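Local coordinates for DNA replication and repair protein RecF (Caldanaerobacter subterraneus subsp. tengcongensis, PDB 5Z69) that binds ATP, probably binds single-stranded DNA, and probably acts as an ATP-dependent recombination mediator in the RecFOR pathway of DNA repair, at residues F14-N17 with K22-K25; N17-K22 with S58-K63; I50-M55 with I91-K96; S65-V68 with Y74-V77. One frame throughout, in Å; residues are numbered along the deposited sequence.

Contact 1 (F14-N17 with K22-K25); sequences FVDN and KKQK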
loop_
_atom_site.group_PDB
_atom_site.type_symbol
_atom_site.label_atom_id
_atom_site.label_comp_id
_atom_site.label_asym_id
_atom_site.label_seq_id
_atom_site.Cartn_x
_atom_site.Cartn_y
_atom_site.Cartn_z
ATOM N N PHE A 14 -29.835 18.381 27.663
ATOM C CA PHE A 14 -30.648 17.655 28.633
ATOM C C PHE A 14 -30.384 16.170 28.428
ATOM O O PHE A 14 -30.522 15.686 27.307
ATOM C CB PHE A 14 -32.134 17.946 28.455
ATOM C CG PHE A 14 -33.008 17.246 29.468
ATOM C CD1 PHE A 14 -33.166 17.779 30.745
ATOM C CD2 PHE A 14 -33.664 16.063 29.152
ATOM C CE1 PHE A 14 -33.957 17.139 31.698
ATOM C CE2 PHE A 14 -34.469 15.401 30.104
ATOM C CZ PHE A 14 -34.606 15.929 31.370
ATOM N N VAL A 15 -29.999 15.458 29.489
ATOM C CA VAL A 15 -29.736 14.031 29.375
ATOM C C VAL A 15 -30.647 13.208 30.281
ATOM O O VAL A 15 -30.789 13.486 31.459
ATOM C CB VAL A 15 -28.255 13.705 29.676
ATOM C CG1 VAL A 15 -27.359 14.227 28.547
ATOM C CG2 VAL A 15 -27.825 14.320 31.015
ATOM N N ASP A 16 -31.260 12.185 29.704
ATOM C CA ASP A 16 -32.223 11.352 30.410
ATOM C C ASP A 16 -31.870 9.868 30.195
ATOM O O ASP A 16 -31.890 9.389 29.070
ATOM C CB ASP A 16 -33.639 11.679 29.910
ATOM C CG ASP A 16 -34.730 10.906 30.644
ATOM O OD1 ASP A 16 -34.434 10.292 31.701
ATOM O OD2 ASP A 16 -35.885 10.927 30.148
ATOM N N ASN A 17 -31.550 9.153 31.273
ATOM C CA ASN A 17 -31.088 7.751 31.191
ATOM C C ASN A 17 -29.887 7.563 30.273
ATOM O O ASN A 17 -29.733 6.507 29.637
ATOM C CB ASN A 17 -32.202 6.816 30.719
ATOM C CG ASN A 17 -33.343 6.713 31.714
ATOM O OD1 ASN A 17 -33.149 6.861 32.918
ATOM N ND2 ASN A 17 -34.539 6.458 31.210
ATOM N N LYS A 22 -27.191 11.372 35.689
ATOM C CA LYS A 22 -28.511 11.567 36.219
ATOM C C LYS A 22 -29.333 12.456 35.274
ATOM O O LYS A 22 -28.779 13.090 34.368
ATOM C CB LYS A 22 -28.434 12.163 37.612
ATOM C CG LYS A 22 -27.549 11.391 38.572
ATOM C CD LYS A 22 -28.189 10.064 38.916
ATOM C CE LYS A 22 -27.452 9.303 40.033
ATOM N NZ LYS A 22 -26.301 8.506 39.548
ATOM N N LYS A 23 -30.656 12.422 35.450
ATOM C CA LYS A 23 -31.592 13.157 34.613
ATOM C C LYS A 23 -31.454 14.642 34.895
ATOM O O LYS A 23 -31.887 15.129 35.939
ATOM C CB LYS A 23 -33.015 12.679 34.883
ATOM C CG LYS A 23 -34.021 13.023 33.809
ATOM C CD LYS A 23 -35.396 12.483 34.223
ATOM C CE LYS A 23 -36.500 13.052 33.356
ATOM N NZ LYS A 23 -37.772 12.252 33.463
ATOM N N GLN A 24 -30.835 15.378 33.984
ATOM C CA GLN A 24 -30.539 16.766 34.307
ATOM C C GLN A 24 -30.382 17.647 33.071
ATOM O O GLN A 24 -30.100 17.158 31.974
ATOM C CB GLN A 24 -29.272 16.826 35.185
ATOM C CG GLN A 24 -28.055 16.232 34.526
ATOM C CD GLN A 24 -27.023 15.707 35.518
ATOM O OE1 GLN A 24 -26.792 16.285 36.589
ATOM N NE2 GLN A 24 -26.402 14.591 35.164
ATOM N N LYS A 25 -30.609 18.949 33.261
ATOM C CA LYS A 25 -30.384 19.938 32.227
ATOM C C LYS A 25 -29.167 20.739 32.618
ATOM O O LYS A 25 -29.029 21.162 33.755
ATOM C CB LYS A 25 -31.584 20.848 32.048
ATOM C CG LYS A 25 -31.369 21.981 31.048
ATOM C CD LYS A 25 -32.623 22.916 31.029
ATOM C CE LYS A 25 -33.896 22.124 30.653
ATOM N NZ LYS A 25 -35.097 22.991 30.420
HETATM O O HOH W 1 -36.895 9.838 33.012
#
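The F14 ring meets K25 at its edge, where CD1 lies 3.7 Å from K25 CB, close to the ring plane. The same CD1 comes obliquely against the backbone O of Q24, at 3.4 Å. At the far end of the ring, CZ meets CG of K23 obliquely, at 3.8 Å. F14 has CG anti to the backbone N (chi1 -178°), and this lays the ring along the partner strand. With an alanine here, the aliphatic part of K23 and CB of K25 would probably lose their apolar cover. The two segments are the facing ends of an antiparallel beta hairpin, strands 9-16 and 24-27, at the border of the six-stranded antiparallel sheet. F14 and K25 form a non-hydrogen-bonded pair. V15 and Q24 form the hydrogen-bonded pair: V15 N donates to Q24 O at 3.0 Å (164°), and Q24 N donates to V15 O at 3.2 Å. Beyond them K23 runs extended beside D16, its CG 3.5 Å from D16 OD1. Water 1 bridges their polar ends, donating to D16 OD1 at 2.8 Å and accepting from K23 NZ at 2.6 Å. D16 OD2 is held by the hydroxyl of Y74.

Contact 2 (N17-K22 with S58-K63); sequences NFRNLK and SFRGSK. With AGS (phosphothiophosphoric acid-adenylate ester), chain C.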
loop_
_atom_site.group_PDB
_atom_site.type_symbol
_atom_site.label_atom_id
_atom_site.label_comp_id
_atom_site.label_asym_id
_atom_site.label_seq_id
_atom_site.Cartn_x
_atom_site.Cartn_y
_atom_site.Cartn_z
ATOM N N ASN A 17 -31.550 9.153 31.273
ATOM C CA ASN A 17 -31.088 7.751 31.191
ATOM C C ASN A 17 -29.887 7.563 30.273
ATOM O O ASN A 17 -29.733 6.507 29.637
ATOM C CB ASN A 17 -32.202 6.816 30.719
ATOM C CG ASN A 17 -33.343 6.713 31.714
ATOM O OD1 ASN A 17 -33.149 6.861 32.918
ATOM N ND2 ASN A 17 -34.539 6.458 31.210
ATOM N N PHE A 18 -29.040 8.581 30.173
ATOM C CA PHE A 18 -27.873 8.430 29.333
ATOM C C PHE A 18 -26.704 7.935 30.180
ATOM O O PHE A 18 -26.283 8.624 31.100
ATOM C CB PHE A 18 -27.513 9.740 28.618
ATOM C CG PHE A 18 -26.442 9.565 27.576
ATOM C CD1 PHE A 18 -26.776 9.262 26.262
ATOM C CD2 PHE A 18 -25.102 9.656 27.916
ATOM C CE1 PHE A 18 -25.797 9.094 25.294
ATOM C CE2 PHE A 18 -24.101 9.479 26.944
ATOM C CZ PHE A 18 -24.457 9.195 25.633
ATOM N N ARG A 19 -26.206 6.734 29.875
ATOM C CA ARG A 19 -25.108 6.129 30.633
ATOM C C ARG A 19 -25.374 6.201 32.155
ATOM O O ARG A 19 -26.464 5.872 32.608
ATOM C CB ARG A 19 -23.778 6.815 30.286
ATOM C CG ARG A 19 -23.293 6.609 28.841
ATOM C CD ARG A 19 -22.622 5.236 28.623
ATOM N NE ARG A 19 -21.836 5.229 27.396
ATOM C CZ ARG A 19 -21.119 4.188 26.960
ATOM N NH1 ARG A 19 -21.084 3.043 27.630
ATOM N NH2 ARG A 19 -20.434 4.284 25.840
ATOM N N ASN A 20 -24.394 6.666 32.926
ATOM C CA ASN A 20 -24.528 6.839 34.358
ATOM C C ASN A 20 -24.980 8.257 34.704
ATOM O O ASN A 20 -25.039 8.614 35.879
ATOM C CB ASN A 20 -23.188 6.534 35.062
ATOM C CG ASN A 20 -22.201 7.700 34.987
ATOM O OD1 ASN A 20 -22.068 8.362 33.947
ATOM N ND2 ASN A 20 -21.528 7.973 36.098
ATOM N N LEU A 21 -25.254 9.105 33.716
ATOM C CA LEU A 21 -25.604 10.511 34.031
ATOM C C LEU A 21 -27.011 10.591 34.634
ATOM O O LEU A 21 -27.923 9.894 34.134
ATOM C CB LEU A 21 -25.494 11.364 32.750
ATOM C CG LEU A 21 -24.159 11.997 32.344
ATOM C CD1 LEU A 21 -23.190 10.964 32.390
ATOM C CD2 LEU A 21 -24.187 12.509 30.917
ATOM N N LYS A 22 -27.191 11.372 35.689
ATOM C CA LYS A 22 -28.511 11.567 36.219
ATOM C C LYS A 22 -29.333 12.456 35.274
ATOM O O LYS A 22 -28.779 13.090 34.368
ATOM C CB LYS A 22 -28.434 12.163 37.612
ATOM C CG LYS A 22 -27.549 11.391 38.572
ATOM C CD LYS A 22 -28.189 10.064 38.916
ATOM C CE LYS A 22 -27.452 9.303 40.033
ATOM N NZ LYS A 22 -26.301 8.506 39.548
ATOM N N SER A 58 -21.896 6.991 19.107
ATOM C CA SER A 58 -20.854 7.078 20.126
ATOM C C SER A 58 -19.486 7.310 19.487
ATOM O O SER A 58 -19.093 6.553 18.607
ATOM C CB SER A 58 -20.809 5.783 20.947
ATOM O OG SER A 58 -19.686 5.754 21.811
ATOM N N PHE A 59 -18.744 8.321 19.937
ATOM C CA PHE A 59 -17.376 8.506 19.435
ATOM C C PHE A 59 -16.455 7.387 19.917
ATOM O O PHE A 59 -15.361 7.228 19.411
ATOM C CB PHE A 59 -16.795 9.871 19.837
ATOM C CG PHE A 59 -16.395 9.979 21.285
ATOM C CD1 PHE A 59 -15.100 9.685 21.689
ATOM C CD2 PHE A 59 -17.302 10.415 22.243
ATOM C CE1 PHE A 59 -14.730 9.790 23.022
ATOM C CE2 PHE A 59 -16.934 10.535 23.587
ATOM C CZ PHE A 59 -15.648 10.217 23.974
ATOM N N ARG A 60 -16.896 6.624 20.906
ATOM C CA ARG A 60 -16.087 5.530 21.418
ATOM C C ARG A 60 -16.314 4.248 20.623
ATOM O O ARG A 60 -15.650 3.240 20.859
ATOM C CB ARG A 60 -16.404 5.272 22.879
ATOM C CG ARG A 60 -16.084 6.393 23.818
ATOM C CD ARG A 60 -17.174 6.452 24.858
ATOM N NE ARG A 60 -16.635 6.539 26.197
ATOM C CZ ARG A 60 -17.368 6.753 27.279
ATOM N NH1 ARG A 60 -18.685 6.900 27.178
ATOM N NH2 ARG A 60 -16.776 6.815 28.463
ATOM N N GLY A 61 -17.266 4.287 19.694
ATOM C CA GLY A 61 -17.592 3.118 18.900
ATOM C C GLY A 61 -18.564 2.169 19.579
ATOM O O GLY A 61 -18.779 1.060 19.090
ATOM N N SER A 62 -19.166 2.598 20.689
ATOM C CA SER A 62 -20.100 1.737 21.432
ATOM C C SER A 62 -21.422 1.553 20.707
ATOM O O SER A 62 -21.869 2.446 20.002
ATOM C CB SER A 62 -20.362 2.310 22.816
ATOM O OG SER A 62 -19.149 2.679 23.444
ATOM N N LYS A 63 -22.047 0.390 20.878
ATOM C CA LYS A 63 -23.398 0.177 20.374
ATOM C C LYS A 63 -24.348 1.083 21.133
ATOM O O LYS A 63 -24.130 1.344 22.312
ATOM C CB LYS A 63 -23.851 -1.282 20.549
ATOM C CG LYS A 63 -22.829 -2.333 20.148
ATOM C CD LYS A 63 -23.195 -3.676 20.768
HETATM P PG AGS C . -12.906 9.885 31.172
HETATM S S1G AGS C . -12.454 11.771 30.936
HETATM O O2G AGS C . -11.891 9.233 32.171
HETATM O O3G AGS C . -12.725 9.205 29.779
HETATM P PB AGS C . -14.804 9.198 33.152
HETATM O O1B AGS C . -15.508 10.237 33.960
HETATM O O2B AGS C . -13.516 8.719 33.843
HETATM O O3B AGS C . -14.398 9.731 31.684
HETATM P PA AGS C . -17.020 7.792 32.136
HETATM O O1A AGS C . -17.556 9.199 31.842
HETATM O O2A AGS C . -16.639 6.921 30.979
HETATM O O3A AGS C . -15.740 7.912 33.083
HETATM O "O5'" AGS C . -18.020 7.029 33.046
HETATM C "C5'" AGS C . -18.337 5.698 32.750
HETATM C "C4'" AGS C . -18.936 5.170 34.016
HETATM O "O4'" AGS C . -20.353 4.964 33.815
HETATM C "C3'" AGS C . -18.365 3.826 34.455
HETATM O "O3'" AGS C . -18.326 3.741 35.876
HETATM C "C2'" AGS C . -19.313 2.828 33.785
HETATM O "O2'" AGS C . -19.411 1.603 34.505
HETATM C "C1'" AGS C . -20.648 3.581 33.827
HETATM N N9 AGS C . -21.527 3.282 32.708
HETATM C C8 AGS C . -21.174 3.058 31.398
HETATM N N7 AGS C . -22.184 2.781 30.615
HETATM C C5 AGS C . -23.282 2.826 31.457
HETATM C C6 AGS C . -24.659 2.618 31.245
HETATM N N6 AGS C . -25.184 2.327 30.051
HETATM N N1 AGS C . -25.485 2.716 32.310
HETATM C C2 AGS C . -24.962 3.014 33.504
HETATM N N3 AGS C . -23.685 3.230 33.828
HETATM C C4 AGS C . -22.895 3.123 32.752
#
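R19 and S62 make the direct bond between the two loops: R19 NH2 donates to S62 OG at 3.2 Å, with a bent angle of 137°. The serine oxygen lies near the guanidinium plane. The close-packed part is the R19 side chain, which is buried. R19 NH1 donates to N7 of the adenine at 3.2 Å, a straighter bond of 164° with N7 at the guanidinium edge. The chain bends at its second torsion, which carries the guanidinium past the base toward S62. Over one guanidinium face lies R60 NH1, 3.4 Å from R19 NH2. The two planes are 69° apart. E48 forms salt bridges with R19 NE and R60 NH1, and probably offsets the closeness of the two positive groups. Both loops line the nucleotide pocket of this ABC-type ATPase, next to the Walker A P-loop and helix 43-55. R60 turns toward the alpha phosphate, but its weak bond from NH2 to O2A is doubtful because the position of NH2 is less sure. The 58-63 side is looser. It is shaped by an ST turn, in which S58 OG accepts from R60 N at 3.1 Å and also bonds E48, and by a type I turn from S58 that ends at the exposed G61. On the other loop, N20 packs CB against the ribose, 3.5 Å from O4', and its amide is held by N45 and Q41.

Contact 3 (I50-M55 with I91-K96); sequences IRLLSM and IEFGYK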
loop_
_atom_site.group_PDB
_atom_site.type_symbol
_atom_site.label_atom_id
_atom_site.label_comp_id
_atom_site.label_asym_id
_atom_site.label_seq_id
_atom_site.Cartn_x
_atom_site.Cartn_y
_atom_site.Cartn_z
ATOM N N ILE A 50 -22.756 14.928 24.120
ATOM C CA ILE A 50 -22.645 16.113 23.275
ATOM C C ILE A 50 -22.265 15.746 21.842
ATOM O O ILE A 50 -22.876 16.234 20.899
ATOM C CB ILE A 50 -21.632 17.103 23.843
ATOM C CG1 ILE A 50 -22.127 17.575 25.203
ATOM C CG2 ILE A 50 -21.463 18.286 22.888
ATOM C CD1 ILE A 50 -21.061 18.173 26.083
ATOM N N ARG A 51 -21.280 14.862 21.674
ATOM C CA ARG A 51 -20.838 14.434 20.344
ATOM C C ARG A 51 -21.915 13.655 19.581
ATOM O O ARG A 51 -21.958 13.669 18.341
ATOM C CB ARG A 51 -19.569 13.592 20.483
ATOM C CG ARG A 51 -19.006 13.047 19.178
ATOM C CD ARG A 51 -18.497 14.128 18.245
ATOM N NE ARG A 51 -17.761 13.528 17.130
ATOM C CZ ARG A 51 -17.417 14.148 16.005
ATOM N NH1 ARG A 51 -17.720 15.428 15.811
ATOM N NH2 ARG A 51 -16.759 13.475 15.063
ATOM N N LEU A 52 -22.795 12.986 20.321
ATOM C CA LEU A 52 -23.946 12.297 19.734
ATOM C C LEU A 52 -24.829 13.222 18.881
ATOM O O LEU A 52 -25.368 12.815 17.838
ATOM C CB LEU A 52 -24.789 11.665 20.853
ATOM C CG LEU A 52 -26.127 11.019 20.468
ATOM C CD1 LEU A 52 -25.843 9.619 19.894
ATOM C CD2 LEU A 52 -27.080 10.944 21.676
ATOM N N LEU A 53 -25.005 14.459 19.353
ATOM C CA LEU A 53 -25.809 15.476 18.659
ATOM C C LEU A 53 -25.184 15.866 17.314
ATOM O O LEU A 53 -25.888 16.346 16.426
ATOM C CB LEU A 53 -26.003 16.742 19.542
ATOM C CG LEU A 53 -27.006 16.763 20.713
ATOM C CD1 LEU A 53 -26.730 15.601 21.494
ATOM C CD2 LEU A 53 -26.782 17.921 21.642
ATOM N N SER A 54 -23.878 15.635 17.151
ATOM C CA SER A 54 -23.192 15.912 15.880
ATOM C C SER A 54 -23.215 14.720 14.929
ATOM O O SER A 54 -23.444 14.863 13.729
ATOM C CB SER A 54 -21.724 16.294 16.114
ATOM O OG SER A 54 -21.583 17.543 16.744
ATOM N N MET A 55 -22.956 13.538 15.468
ATOM C CA MET A 55 -22.722 12.369 14.625
ATOM C C MET A 55 -23.821 11.297 14.657
ATOM O O MET A 55 -23.873 10.426 13.783
ATOM C CB MET A 55 -21.398 11.730 15.025
ATOM C CG MET A 55 -20.198 12.682 14.929
ATOM S SD MET A 55 -20.009 13.364 13.267
ATOM C CE MET A 55 -19.435 11.892 12.417
ATOM N N ILE A 91 -32.094 19.970 18.810
ATOM C CA ILE A 91 -31.713 18.676 18.282
ATOM C C ILE A 91 -32.007 17.616 19.316
ATOM O O ILE A 91 -31.453 17.637 20.425
ATOM C CB ILE A 91 -30.201 18.622 17.905
ATOM C CG1 ILE A 91 -29.843 19.735 16.907
ATOM C CG2 ILE A 91 -29.806 17.210 17.368
ATOM C CD1 ILE A 91 -28.325 19.686 16.522
ATOM N N GLU A 92 -32.880 16.686 18.948
ATOM C CA GLU A 92 -33.281 15.607 19.850
ATOM C C GLU A 92 -32.915 14.228 19.346
ATOM O O GLU A 92 -33.139 13.903 18.175
ATOM C CB GLU A 92 -34.784 15.630 20.067
ATOM C CG GLU A 92 -35.319 16.910 20.644
ATOM C CD GLU A 92 -36.819 16.881 20.630
ATOM O OE1 GLU A 92 -37.377 17.179 19.556
ATOM O OE2 GLU A 92 -37.438 16.492 21.659
ATOM N N PHE A 93 -32.431 13.392 20.255
ATOM C CA PHE A 93 -32.034 12.018 19.910
ATOM C C PHE A 93 -32.553 11.078 20.988
ATOM O O PHE A 93 -32.079 11.116 22.126
ATOM C CB PHE A 93 -30.517 11.917 19.803
ATOM C CG PHE A 93 -30.017 10.657 19.144
ATOM C CD1 PHE A 93 -30.180 9.407 19.754
ATOM C CD2 PHE A 93 -29.345 10.715 17.936
ATOM C CE1 PHE A 93 -29.685 8.223 19.137
ATOM C CE2 PHE A 93 -28.841 9.536 17.313
ATOM C CZ PHE A 93 -29.020 8.301 17.918
ATOM N N GLY A 94 -33.553 10.274 20.638
ATOM C CA GLY A 94 -34.119 9.302 21.555
ATOM C C GLY A 94 -33.850 7.892 21.022
ATOM O O GLY A 94 -34.024 7.622 19.836
ATOM N N TYR A 95 -33.395 6.994 21.882
ATOM C CA TYR A 95 -33.210 5.595 21.470
ATOM C C TYR A 95 -33.855 4.629 22.463
ATOM O O TYR A 95 -33.606 4.748 23.657
ATOM C CB TYR A 95 -31.732 5.256 21.330
ATOM C CG TYR A 95 -31.450 3.767 21.093
ATOM C CD1 TYR A 95 -31.552 3.209 19.823
ATOM C CD2 TYR A 95 -31.074 2.933 22.142
ATOM C CE1 TYR A 95 -31.295 1.844 19.602
ATOM C CE2 TYR A 95 -30.813 1.572 21.936
ATOM C CZ TYR A 95 -30.924 1.037 20.664
ATOM O OH TYR A 95 -30.654 -0.303 20.469
ATOM N N LYS A 96 -34.648 3.678 21.966
ATOM C CA LYS A 96 -35.274 2.628 22.810
ATOM C C LYS A 96 -34.578 1.279 22.611
ATOM O O LYS A 96 -34.196 0.963 21.485
ATOM C CB LYS A 96 -36.748 2.429 22.466
ATOM C CG LYS A 96 -37.731 3.385 23.042
ATOM C CD LYS A 96 -39.127 2.752 23.015
ATOM C CE LYS A 96 -39.250 1.589 24.000
ATOM N NZ LYS A 96 -40.698 1.364 24.364
#
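L52 and F93 lead a buried, mainly apolar contact between helix 43-55 and strand 86-96 of the antiparallel sheet. The leucine sits over one face of the phenylalanine ring. Its CD1 lies 3.9 Å from the centroid of the F93 ring and only 10° off the ring normal, a CH-pi contact over the ring centre. The other methyl, L52 CD2, comes down nearer the root of the ring, 3.9 Å from F93 CG. Both branches are thus used, and the two side chains cross at about a right angle. L52 has CG anti to the backbone N (chi1 174°), which sends the fork out from the helix toward the strand. F93 likewise has CG anti to its own N (chi1 -166°), and its ring rises from the sheet to meet the leucine. A second, looser pair lies two residues earlier on the strand. I91 CG2 is 4.4 Å from L53 CG and 4.1 Å from L53 O. The side chains of I91 and F93 point toward the helix, while E92 between them points away. Strand 74-83 shares this layer: L52 also touches F75 and V77, and L53 touches V77. I13 of strand 9-16 meets L53 as well. This is helix-on-sheet packing, in which the helix that follows the P-loop lies against the antiparallel sheet of an ABC-type ATPase head.

Contact 4 (S65-V68 with Y74-V77); sequences SELV and YFYV. With AGS (phosphothiophosphoric acid-adenylate ester), chain C.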
loop_
_atom_site.group_PDB
_atom_site.type_symbol
_atom_site.label_atom_id
_atom_site.label_comp_id
_atom_site.label_asym_id
_atom_site.label_seq_id
_atom_site.Cartn_x
_atom_site.Cartn_y
_atom_site.Cartn_z
ATOM N N SER A 65 -27.268 0.450 22.399
ATOM C CA SER A 65 -27.831 -0.164 23.608
ATOM C C SER A 65 -26.904 0.003 24.820
ATOM O O SER A 65 -27.341 -0.067 25.958
ATOM C CB SER A 65 -28.128 -1.657 23.369
ATOM O OG SER A 65 -26.933 -2.394 23.126
ATOM N N GLU A 66 -25.617 0.229 24.575
ATOM C CA GLU A 66 -24.695 0.444 25.687
ATOM C C GLU A 66 -24.818 1.823 26.307
ATOM O O GLU A 66 -24.364 2.028 27.433
ATOM C CB GLU A 66 -23.255 0.236 25.243
ATOM C CG GLU A 66 -22.933 -1.158 24.738
ATOM C CD GLU A 66 -21.471 -1.239 24.301
ATOM O OE1 GLU A 66 -20.583 -0.961 25.140
ATOM O OE2 GLU A 66 -21.216 -1.512 23.111
ATOM N N LEU A 67 -25.414 2.773 25.587
ATOM C CA LEU A 67 -25.587 4.124 26.139
ATOM C C LEU A 67 -26.818 4.239 27.026
ATOM O O LEU A 67 -27.008 5.247 27.746
ATOM C CB LEU A 67 -25.688 5.171 25.023
ATOM C CG LEU A 67 -24.653 5.134 23.901
ATOM C CD1 LEU A 67 -24.598 6.478 23.201
ATOM C CD2 LEU A 67 -23.307 4.754 24.442
ATOM N N VAL A 68 -27.693 3.243 26.953
ATOM C CA VAL A 68 -28.883 3.273 27.812
ATOM C C VAL A 68 -28.468 2.998 29.257
ATOM O O VAL A 68 -27.728 2.043 29.513
ATOM C CB VAL A 68 -29.962 2.232 27.395
ATOM C CG1 VAL A 68 -31.179 2.349 28.319
ATOM C CG2 VAL A 68 -30.376 2.398 25.933
ATOM N N TYR A 74 -34.815 3.176 27.485
ATOM C CA TYR A 74 -34.441 4.189 26.487
ATOM C C TYR A 74 -33.432 5.170 27.048
ATOM O O TYR A 74 -33.273 5.288 28.264
ATOM C CB TYR A 74 -35.663 5.003 26.015
ATOM C CG TYR A 74 -36.157 5.986 27.071
ATOM C CD1 TYR A 74 -37.078 5.591 28.045
ATOM C CD2 TYR A 74 -35.697 7.300 27.099
ATOM C CE1 TYR A 74 -37.537 6.485 29.023
ATOM C CE2 TYR A 74 -36.138 8.191 28.054
ATOM C CZ TYR A 74 -37.072 7.786 29.009
ATOM O OH TYR A 74 -37.465 8.687 29.949
ATOM N N PHE A 75 -32.778 5.909 26.161
ATOM C CA PHE A 75 -32.171 7.162 26.587
ATOM C C PHE A 75 -32.652 8.293 25.691
ATOM O O PHE A 75 -33.178 8.076 24.592
ATOM C CB PHE A 75 -30.645 7.087 26.605
ATOM C CG PHE A 75 -29.989 7.106 25.229
ATOM C CD1 PHE A 75 -29.854 8.294 24.511
ATOM C CD2 PHE A 75 -29.461 5.949 24.686
ATOM C CE1 PHE A 75 -29.229 8.312 23.264
ATOM C CE2 PHE A 75 -28.843 5.946 23.425
ATOM C CZ PHE A 75 -28.711 7.128 22.712
ATOM N N TYR A 76 -32.439 9.508 26.159
ATOM C CA TYR A 76 -32.898 10.661 25.436
ATOM C C TYR A 76 -31.941 11.802 25.668
ATOM O O TYR A 76 -31.574 12.096 26.815
ATOM C CB TYR A 76 -34.316 11.025 25.888
ATOM C CG TYR A 76 -34.841 12.349 25.352
ATOM C CD1 TYR A 76 -35.298 12.458 24.044
ATOM C CD2 TYR A 76 -34.879 13.476 26.150
ATOM C CE1 TYR A 76 -35.812 13.666 23.556
ATOM C CE2 TYR A 76 -35.398 14.695 25.666
ATOM C CZ TYR A 76 -35.874 14.763 24.372
ATOM O OH TYR A 76 -36.354 15.937 23.848
ATOM N N VAL A 77 -31.531 12.447 24.581
ATOM C CA VAL A 77 -30.658 13.618 24.684
ATOM C C VAL A 77 -31.254 14.753 23.872
ATOM O O VAL A 77 -31.665 14.536 22.723
ATOM C CB VAL A 77 -29.222 13.308 24.197
ATOM C CG1 VAL A 77 -28.332 14.540 24.330
ATOM C CG2 VAL A 77 -28.617 12.148 24.985
HETATM P PG AGS C . -12.906 9.885 31.172
HETATM S S1G AGS C . -12.454 11.771 30.936
HETATM O O2G AGS C . -11.891 9.233 32.171
HETATM O O3G AGS C . -12.725 9.205 29.779
HETATM P PB AGS C . -14.804 9.198 33.152
HETATM O O1B AGS C . -15.508 10.237 33.960
HETATM O O2B AGS C . -13.516 8.719 33.843
HETATM O O3B AGS C . -14.398 9.731 31.684
HETATM P PA AGS C . -17.020 7.792 32.136
HETATM O O1A AGS C . -17.556 9.199 31.842
HETATM O O2A AGS C . -16.639 6.921 30.979
HETATM O O3A AGS C . -15.740 7.912 33.083
HETATM O "O5'" AGS C . -18.020 7.029 33.046
HETATM C "C5'" AGS C . -18.337 5.698 32.750
HETATM C "C4'" AGS C . -18.936 5.170 34.016
HETATM O "O4'" AGS C . -20.353 4.964 33.815
HETATM C "C3'" AGS C . -18.365 3.826 34.455
HETATM O "O3'" AGS C . -18.326 3.741 35.876
HETATM C "C2'" AGS C . -19.313 2.828 33.785
HETATM O "O2'" AGS C . -19.411 1.603 34.505
HETATM C "C1'" AGS C . -20.648 3.581 33.827
HETATM N N9 AGS C . -21.527 3.282 32.708
HETATM C C8 AGS C . -21.174 3.058 31.398
HETATM N N7 AGS C . -22.184 2.781 30.615
HETATM C C5 AGS C . -23.282 2.826 31.457
HETATM C C6 AGS C . -24.659 2.618 31.245
HETATM N N6 AGS C . -25.184 2.327 30.051
HETATM N N1 AGS C . -25.485 2.716 32.310
HETATM C C2 AGS C . -24.962 3.014 33.504
HETATM N N3 AGS C . -23.685 3.230 33.828
HETATM C C4 AGS C . -22.895 3.123 32.752
#
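L67 and V68 carry this contact, both packing on the ring of F75. The short run from S65 leads into them with helical backbone angles. E66 turns its side chain away from the strand and lends its backbone to the nucleotide: the adenine N6 donates to E66 O at 2.8 Å. L67 comes next and points toward strand 74-83. Its CB lies 3.6 Å from F75 CE2, in an oblique approach. Its CD1 reaches the end of the same ring, 4.2 Å from F75 CZ. V68 closes the segment and divides its two methyls. CG2 meets the ring edge, 3.9 Å from F75 CD2, near the ring plane. CG1, anti to the backbone N (chi1 -179°), instead touches the backbone O of Y74 at 3.6 Å. V68 O accepts a second bond from N6 at 2.6 Å, with a nearly straight angle of 169°. The amino group is therefore gripped by two carbonyls, those of E66 and V68. F75 holds CG between its backbone N and carbonyl carbon (chi1 74°), which directs the ring at the loop. F18 meets this ring edge-to-face, and L52 of helix 43-55 also touches it. An alanine in place of F75 would probably open a gap beneath L67 and V68 and leave the carbonyls that hold N6 less firmly placed. The loop thus lines the adenine end of the ATP site in this ABC-type ATPase, backed by the antiparallel sheet.

In the fold
From the N terminus, contact 1 closes first, pairing strands 9-16 and 24-27 across a short loop. Contact 2 starts from that same loop, sharing N17 and K22, and spans, along the chain, the P-loop and helix 43-55 to the loop at 58-63. Contact 3 opens within this span, at 50-55, and closes beyond it, at 91-96, so contacts 2 and 3 cross. Contact 4 is nested inside the loop that contact 3 closes. Its strand, 74-83, lies between strands 9-16 and 86-96, so contacts 1, 3 and 4 reach one sheet. Contacts 2 and 4 join on the nucleotide, also through a backbone bond between R19 and L67.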